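MUTM (fpg) protein (Thermus thermophilus, PDB 1EE8) belongs to the Fpg family of DNA-repair proteins, combining an N-terminal domain rich in beta-strands with a helical H2TH domain and a zinc finger. Local coordinates at residues A[132-146]-A[177-191]. Numbering follows the deposited sequence.
Sequences FPGFFRGLKESARPL and RPARSLTEEEARRLY
Phe132 drives its ring as a knob into the hole formed by Glu184, Ala187, Arg188 and Tyr191 on helix 184-203. With CG anti to the backbone N (chi1 -177°), the ring leans over the neighbouring helix: Arg188 CG lies over one face, 3.6 Å from the ring centroid, and the Arg188 guanidinium, bridged to Glu184 OE2, lays one face over CE1, its plane tilted modestly from that of the ring. The ring's edge also meets the face of Tyr191 in a T-shaped pair, planes at 81°, while the Tyr191 hydroxyl is hydrogen-bonded to Phe130 O. Phe135 joins this aromatic cluster, its edge against Ala187 O and Leu190 CG. Phe136 presses CD1 on Ala187 CB at 3.4 Å and takes Glu184 CG over one face; Lys140 CG covers the opposite one. Both helices belong to the H2TH domain, and they cross here at 118°, nearer antiparallel than parallel. Leu139 reaches Ala187 CB and Leu182 with CD1. Lys140, its chain bent at chi2, brings NZ to two carbonyls of the turn before helix 184-203, 2.6 Å from Arg180 O and 2.8 Å from Leu182 O, so its ammonium group ties that turn to segment 132-146. Ser142 O accepts a weak bond from Arg180 N. Beyond it the two segments pair at a single bridge between Pro145 and Pro178, where Ala179 N donates to Arg144 O at 2.9 Å and Leu146 N to Arg177 O at 2.8 Å. Leu146 then meets Leu190 CD2 tip to tip and crosses Leu182, its CD1 3.6 Å from Leu182 CD1, beside Leu168 of helix 161-170.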
# COMPACT_ATOMS: atom_id res chain seq x y z
N PHE A 132 25.37 31.60 2.07
CA PHE A 132 25.24 32.76 2.94
C PHE A 132 24.26 33.85 2.48
O PHE A 132 23.49 34.38 3.29
CB PHE A 132 26.62 33.38 3.19
CG PHE A 132 26.60 34.55 4.13
CD1 PHE A 132 26.67 35.85 3.65
CD2 PHE A 132 26.43 34.35 5.50
CE1 PHE A 132 26.57 36.94 4.50
CE2 PHE A 132 26.32 35.43 6.36
CZ PHE A 132 26.39 36.73 5.87
N PRO A 133 24.27 34.20 1.18
CA PRO A 133 23.34 35.23 0.70
C PRO A 133 21.90 34.91 1.10
O PRO A 133 21.21 35.74 1.70
CB PRO A 133 23.56 35.21 -0.81
CG PRO A 133 25.03 34.88 -0.91
CD PRO A 133 25.17 33.75 0.10
N GLY A 134 21.45 33.71 0.75
CA GLY A 134 20.09 33.30 1.08
C GLY A 134 19.88 33.27 2.59
O GLY A 134 18.88 33.78 3.10
N PHE A 135 20.84 32.68 3.30
CA PHE A 135 20.77 32.59 4.75
C PHE A 135 20.65 33.98 5.36
O PHE A 135 19.74 34.24 6.16
CB PHE A 135 22.02 31.88 5.30
CG PHE A 135 22.08 31.83 6.80
CD1 PHE A 135 23.01 32.60 7.50
CD2 PHE A 135 21.20 31.02 7.52
CE1 PHE A 135 23.06 32.57 8.90
CE2 PHE A 135 21.24 30.98 8.92
CZ PHE A 135 22.17 31.76 9.61
N PHE A 136 21.54 34.88 4.96
CA PHE A 136 21.53 36.24 5.45
C PHE A 136 20.19 36.91 5.13
O PHE A 136 19.55 37.49 6.01
CB PHE A 136 22.71 37.03 4.85
CG PHE A 136 22.84 38.43 5.39
CD1 PHE A 136 22.72 38.69 6.75
CD2 PHE A 136 23.12 39.49 4.53
CE1 PHE A 136 22.87 39.98 7.25
CE2 PHE A 136 23.27 40.79 5.02
CZ PHE A 136 23.14 41.04 6.39
N ARG A 137 19.76 36.82 3.87
CA ARG A 137 18.49 37.41 3.47
C ARG A 137 17.35 36.84 4.32
O ARG A 137 16.45 37.58 4.73
CB ARG A 137 18.20 37.13 1.99
CG ARG A 137 16.80 37.57 1.55
CD ARG A 137 16.59 37.54 0.03
NE ARG A 137 16.92 36.25 -0.59
CZ ARG A 137 18.14 35.90 -1.00
NH1 ARG A 137 19.16 36.73 -0.85
NH2 ARG A 137 18.34 34.71 -1.55
N GLY A 138 17.42 35.54 4.57
CA GLY A 138 16.39 34.89 5.37
C GLY A 138 16.31 35.46 6.77
O GLY A 138 15.24 35.48 7.39
N LEU A 139 17.44 35.92 7.29
CA LEU A 139 17.48 36.49 8.63
C LEU A 139 16.98 37.93 8.63
O LEU A 139 16.27 38.36 9.55
CB LEU A 139 18.90 36.42 9.18
CG LEU A 139 19.52 35.01 9.24
CD1 LEU A 139 20.98 35.10 9.64
CD2 LEU A 139 18.73 34.16 10.23
N LYS A 140 17.35 38.68 7.60
CA LYS A 140 16.95 40.08 7.50
C LYS A 140 15.46 40.30 7.29
O LYS A 140 14.97 41.42 7.42
CB LYS A 140 17.74 40.77 6.38
CG LYS A 140 19.13 41.22 6.80
CD LYS A 140 19.05 42.22 7.95
CE LYS A 140 20.43 42.67 8.42
NZ LYS A 140 20.33 43.64 9.55
N GLU A 141 14.74 39.23 6.98
CA GLU A 141 13.30 39.32 6.76
C GLU A 141 12.49 38.98 8.00
O GLU A 141 11.26 39.01 7.97
CB GLU A 141 12.89 38.40 5.61
CG GLU A 141 13.47 38.79 4.26
CD GLU A 141 13.05 37.86 3.14
OE1 GLU A 141 13.25 38.23 1.96
OE2 GLU A 141 12.53 36.75 3.42
N SER A 142 13.17 38.68 9.11
CA SER A 142 12.45 38.31 10.32
C SER A 142 12.71 39.18 11.55
O SER A 142 13.84 39.56 11.84
CB SER A 142 12.77 36.86 10.68
OG SER A 142 12.68 36.01 9.55
N ALA A 143 11.63 39.47 12.27
CA ALA A 143 11.73 40.26 13.49
C ALA A 143 11.68 39.27 14.66
O ALA A 143 11.84 39.65 15.82
CB ALA A 143 10.56 41.25 13.57
N ARG A 144 11.45 38.00 14.33
CA ARG A 144 11.39 36.96 15.34
C ARG A 144 12.78 36.68 15.89
O ARG A 144 13.78 36.92 15.22
CB ARG A 144 10.82 35.67 14.75
CG ARG A 144 9.33 35.68 14.50
CD ARG A 144 8.82 34.26 14.44
NE ARG A 144 9.53 33.49 13.42
CZ ARG A 144 9.55 32.16 13.38
NH1 ARG A 144 8.90 31.46 14.30
NH2 ARG A 144 10.22 31.53 12.42
N PRO A 145 12.86 36.15 17.12
CA PRO A 145 14.15 35.84 17.75
C PRO A 145 15.04 34.97 16.87
O PRO A 145 14.58 34.02 16.24
CB PRO A 145 13.75 35.13 19.04
CG PRO A 145 12.41 35.74 19.36
CD PRO A 145 11.75 35.76 18.00
N LEU A 146 16.33 35.30 16.86
CA LEU A 146 17.31 34.57 16.07
C LEU A 146 17.16 33.05 16.15
O LEU A 146 17.12 32.37 15.12
CB LEU A 146 18.72 34.96 16.53
CG LEU A 146 19.87 34.47 15.67
CD1 LEU A 146 19.65 34.85 14.20
CD2 LEU A 146 21.17 35.07 16.19
N ARG A 177 17.76 37.86 20.53
CA ARG A 177 17.70 39.11 19.78
C ARG A 177 16.98 38.91 18.45
O ARG A 177 16.98 37.81 17.89
CB ARG A 177 19.10 39.66 19.53
CG ARG A 177 19.96 38.77 18.65
CD ARG A 177 21.38 39.29 18.55
NE ARG A 177 21.49 40.48 17.70
CZ ARG A 177 22.65 41.05 17.37
NH1 ARG A 177 22.66 42.12 16.59
NH2 ARG A 177 23.80 40.55 17.81
N PRO A 178 16.35 39.97 17.93
CA PRO A 178 15.64 39.87 16.65
C PRO A 178 16.60 39.37 15.58
O PRO A 178 17.75 39.82 15.52
CB PRO A 178 15.18 41.31 16.40
CG PRO A 178 14.94 41.83 17.79
CD PRO A 178 16.15 41.30 18.54
N ALA A 179 16.14 38.45 14.75
CA ALA A 179 16.99 37.90 13.69
C ALA A 179 17.53 38.97 12.76
O ALA A 179 18.68 38.90 12.32
CB ALA A 179 16.21 36.86 12.89
N ARG A 180 16.70 39.96 12.46
CA ARG A 180 17.10 41.04 11.56
C ARG A 180 18.11 42.01 12.18
O ARG A 180 18.81 42.73 11.47
CB ARG A 180 15.86 41.83 11.11
CG ARG A 180 14.98 42.31 12.26
CD ARG A 180 13.93 43.28 11.75
NE ARG A 180 13.33 42.79 10.51
CZ ARG A 180 12.37 43.43 9.84
NH1 ARG A 180 11.89 44.58 10.29
NH2 ARG A 180 11.91 42.91 8.71
N SER A 181 18.18 42.02 13.51
CA SER A 181 19.10 42.91 14.21
C SER A 181 20.55 42.55 13.93
O SER A 181 21.45 43.35 14.19
CB SER A 181 18.85 42.86 15.72
OG SER A 181 19.36 41.66 16.27
N LEU A 182 20.78 41.36 13.38
CA LEU A 182 22.15 40.92 13.10
C LEU A 182 22.82 41.69 11.97
O LEU A 182 22.19 42.02 10.97
CB LEU A 182 22.18 39.43 12.74
CG LEU A 182 22.04 38.39 13.85
CD1 LEU A 182 22.31 37.01 13.27
CD2 LEU A 182 23.02 38.69 14.98
N THR A 183 24.11 41.96 12.14
CA THR A 183 24.88 42.64 11.11
C THR A 183 25.34 41.51 10.19
O THR A 183 25.19 40.34 10.54
CB THR A 183 26.12 43.36 11.68
OG1 THR A 183 27.04 42.38 12.20
CG2 THR A 183 25.71 44.32 12.79
N GLU A 184 25.91 41.84 9.04
CA GLU A 184 26.36 40.80 8.13
C GLU A 184 27.53 40.02 8.71
O GLU A 184 27.70 38.83 8.44
CB GLU A 184 26.75 41.39 6.77
CG GLU A 184 27.06 40.32 5.74
CD GLU A 184 27.17 40.87 4.33
OE1 GLU A 184 26.31 41.69 3.95
OE2 GLU A 184 28.10 40.47 3.60
N GLU A 185 28.34 40.69 9.52
CA GLU A 185 29.48 40.03 10.13
C GLU A 185 28.97 39.05 11.18
O GLU A 185 29.50 37.95 11.34
CB GLU A 185 30.40 41.08 10.76
CG GLU A 185 31.70 40.54 11.32
CD GLU A 185 31.51 39.84 12.65
OE1 GLU A 185 30.82 40.41 13.52
OE2 GLU A 185 32.06 38.73 12.81
N GLU A 186 27.93 39.45 11.90
CA GLU A 186 27.34 38.59 12.91
C GLU A 186 26.71 37.38 12.22
O GLU A 186 26.85 36.24 12.68
CB GLU A 186 26.32 39.37 13.74
CG GLU A 186 26.97 40.30 14.77
CD GLU A 186 25.98 41.12 15.57
OE1 GLU A 186 26.30 41.44 16.74
OE2 GLU A 186 24.89 41.46 15.04
N ALA A 187 26.03 37.63 11.11
CA ALA A 187 25.39 36.57 10.34
C ALA A 187 26.42 35.59 9.80
O ALA A 187 26.18 34.39 9.75
CB ALA A 187 24.57 37.15 9.20
N ARG A 188 27.57 36.10 9.37
CA ARG A 188 28.61 35.22 8.85
C ARG A 188 29.17 34.31 9.95
O ARG A 188 29.54 33.17 9.68
CB ARG A 188 29.76 36.03 8.21
CG ARG A 188 29.46 36.52 6.79
CD ARG A 188 30.74 36.63 5.95
NE ARG A 188 30.47 37.00 4.55
CZ ARG A 188 30.09 38.21 4.15
NH1 ARG A 188 29.93 39.18 5.04
NH2 ARG A 188 29.86 38.45 2.87
N ARG A 189 29.23 34.81 11.18
CA ARG A 189 29.73 33.99 12.29
C ARG A 189 28.75 32.85 12.58
O ARG A 189 29.15 31.71 12.78
CB ARG A 189 29.90 34.82 13.56
CG ARG A 189 31.09 35.76 13.55
CD ARG A 189 31.72 35.82 14.93
NE ARG A 189 30.80 36.28 15.96
CZ ARG A 189 30.42 37.54 16.13
NH1 ARG A 189 29.57 37.85 17.10
NH2 ARG A 189 30.90 38.49 15.33
N LEU A 190 27.46 33.19 12.60
CA LEU A 190 26.42 32.20 12.85
C LEU A 190 26.39 31.16 11.73
O LEU A 190 26.17 29.97 11.98
CB LEU A 190 25.07 32.90 12.98
CG LEU A 190 23.87 32.01 13.36
CD1 LEU A 190 24.22 31.16 14.57
CD2 LEU A 190 22.66 32.88 13.64
N TYR A 191 26.63 31.62 10.51
CA TYR A 191 26.64 30.74 9.33
C TYR A 191 27.75 29.71 9.47
O TYR A 191 27.53 28.52 9.27
CB TYR A 191 26.87 31.57 8.06
CG TYR A 191 27.04 30.75 6.79
CD1 TYR A 191 25.93 30.21 6.13
CD2 TYR A 191 28.30 30.52 6.26
CE1 TYR A 191 26.08 29.46 4.97
CE2 TYR A 191 28.47 29.77 5.10
CZ TYR A 191 27.35 29.24 4.46
OH TYR A 191 27.51 28.51 3.30